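Local coordinates for protein beta-lactamase (Serratia marcescens, PDB 5GWA) that probably hydrolyses beta-lactam antibiotics to substituted beta-amino acids, as a class A extended-spectrum enzyme that also binds the inhibitor avibactam, at residues D165-V168 with Q169-K173. Residues are numbered along the deposited sequence; the frame is centred on the assembly and turned at random.
Sequences DATV and QLLKK. With NA (sodium ion), chain K.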
loop_
_atom_site.group_PDB
_atom_site.type_symbol
_atom_site.label_atom_id
_atom_site.label_comp_id
_atom_site.label_asym_id
_atom_site.label_seq_id
_atom_site.Cartn_x
_atom_site.Cartn_y
_atom_site.Cartn_z
ATOM N N ASP A 165 -10.831 -20.030 17.022
ATOM C CA ASP A 165 -12.081 -20.151 17.742
ATOM C C ASP A 165 -12.457 -18.881 18.481
ATOM O O ASP A 165 -13.619 -18.502 18.445
ATOM C CB ASP A 165 -12.123 -21.398 18.633
ATOM C CG ASP A 165 -10.981 -21.478 19.617
ATOM O OD1 ASP A 165 -9.817 -21.189 19.295
ATOM O OD2 ASP A 165 -11.243 -21.887 20.769
ATOM N N ALA A 166 -11.475 -18.127 18.971
ATOM C CA ALA A 166 -11.794 -16.807 19.536
ATOM C C ALA A 166 -12.506 -15.967 18.470
ATOM O O ALA A 166 -13.477 -15.245 18.756
ATOM C CB ALA A 166 -10.565 -16.103 20.025
ATOM N N THR A 167 -11.959 -15.963 17.263
ATOM C CA THR A 167 -12.522 -15.129 16.236
ATOM C C THR A 167 -13.977 -15.439 15.977
ATOM O O THR A 167 -14.800 -14.523 15.892
ATOM C CB THR A 167 -11.735 -15.264 14.930
ATOM O OG1 THR A 167 -10.335 -15.082 15.183
ATOM C CG2 THR A 167 -12.224 -14.279 13.918
ATOM N N VAL A 168 -14.313 -16.715 15.795
ATOM C CA VAL A 168 -15.694 -17.040 15.483
ATOM C C VAL A 168 -16.626 -16.844 16.705
ATOM O O VAL A 168 -17.782 -16.471 16.512
ATOM C CB VAL A 168 -15.897 -18.415 14.851
ATOM C CG1 VAL A 168 -15.242 -18.511 13.489
ATOM C CG2 VAL A 168 -15.447 -19.536 15.788
ATOM N N GLN A 169 -16.128 -17.024 17.922
ATOM C CA GLN A 169 -16.889 -16.637 19.126
ATOM C C GLN A 169 -17.264 -15.171 19.072
ATOM O O GLN A 169 -18.426 -14.798 19.319
ATOM C CB GLN A 169 -16.100 -16.955 20.382
ATOM C CG GLN A 169 -15.960 -18.450 20.630
ATOM C CD GLN A 169 -14.790 -18.792 21.531
ATOM O OE1 GLN A 169 -14.327 -17.958 22.314
ATOM N NE2 GLN A 169 -14.337 -20.038 21.461
ATOM N N LEU A 170 -16.277 -14.342 18.744
ATOM C CA LEU A 170 -16.535 -12.917 18.616
ATOM C C LEU A 170 -17.490 -12.604 17.491
ATOM O O LEU A 170 -18.342 -11.684 17.609
ATOM C CB LEU A 170 -15.213 -12.166 18.476
ATOM C CG LEU A 170 -15.274 -10.641 18.378
ATOM C CD1 LEU A 170 -15.724 -10.090 19.731
ATOM C CD2 LEU A 170 -13.923 -10.018 18.014
ATOM N N LEU A 171 -17.285 -13.216 16.319
ATOM C CA LEU A 171 -18.178 -12.984 15.184
ATOM C C LEU A 171 -19.625 -13.350 15.493
ATOM O O LEU A 171 -20.546 -12.679 15.026
ATOM C CB LEU A 171 -17.711 -13.763 13.955
ATOM C CG LEU A 171 -16.455 -13.221 13.289
ATOM C CD1 LEU A 171 -15.842 -14.282 12.416
ATOM C CD2 LEU A 171 -16.700 -11.961 12.474
ATOM N N LYS A 172 -19.825 -14.400 16.286
ATOM C CA LYS A 172 -21.170 -14.825 16.666
ATOM C C LYS A 172 -21.848 -13.870 17.659
ATOM O O LYS A 172 -23.001 -13.477 17.417
ATOM C CB LYS A 172 -21.120 -16.248 17.222
ATOM C CG LYS A 172 -22.456 -16.781 17.701
ATOM C CD LYS A 172 -22.350 -18.252 18.022
ATOM C CE LYS A 172 -23.676 -18.838 18.467
ATOM N NZ LYS A 172 -23.684 -20.322 18.357
ATOM N N LYS A 173 -21.098 -13.382 18.642
ATOM C CA LYS A 173 -21.575 -12.335 19.571
ATOM C C LYS A 173 -22.002 -11.132 18.756
ATOM O O LYS A 173 -23.080 -10.551 18.928
ATOM C CB LYS A 173 -20.477 -11.935 20.543
ATOM C CG LYS A 173 -20.153 -12.996 21.580
ATOM C CD LYS A 173 -19.253 -12.439 22.669
ATOM C CE LYS A 173 -18.881 -13.503 23.679
ATOM N NZ LYS A 173 -19.930 -13.542 24.741
HETATM NA NA NA K . -8.029 -22.303 21.037
HETATM O O HOH W 1 -8.826 -24.497 22.465
HETATM O O HOH W 2 -6.553 -22.263 23.292
#
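With CG of Gln-169 anti to its own carbonyl carbon (chi1 -69°) and the chain extended beyond it, the glutamine runs back along the helix toward Asp-165, whose carboxylate is set between backbone N and carbonyl carbon (chi1 56°). The two side chains lie side by side and point the same way, but their carboxylate and amide planes stand 88° apart, and the polar ends are neighbours at 3.7 Å from Asp-165 OD2 to Gln-169 NE2, longer than a usual hydrogen bond. The methylene CG of Gln-169 comes closer, resting 3.2 Å from the carbonyl O of Asp-165. That same oxygen takes the backbone N-H of Gln-169 at 3.0 Å. Three further i to i+4 bonds follow: Leu-170 N to Ala-166 O, Leu-171 N to Thr-167 O and Lys-172 N to Val-168 O. Two residues along, on another side of the helix, the methyl CG2 of Thr-167 lies alongside CD1 of Leu-171 at 3.9 Å, while the threonine OG1 is hydrogen-bonded to Tyr-249. Val-168 adds a looser apolar contact, CG1 to the same CD1 at 4.4 Å. These groups face Ala-245 and Ala-247 of strand 243-253. Leu-170 meets Phe-51, His-52 and Leu-55 of helix 49-63, and Leu-171 also reaches Phe-51, bridging sheet and helix. At the opening turn, Asp-165 OD1 binds a sodium ion at 2.7 Å, together with two waters and the carbonyl O of Glu-39; a hydrogen bond from Thr-163 to OD1 helps hold the carboxylate in place. The i to i+4 ladder is that of an alpha-helix, here most of helix 164-175, wedged between the five-stranded sheet and helix 49-63 of the class A beta-lactamase fold, with a sodium site at its N-terminal end.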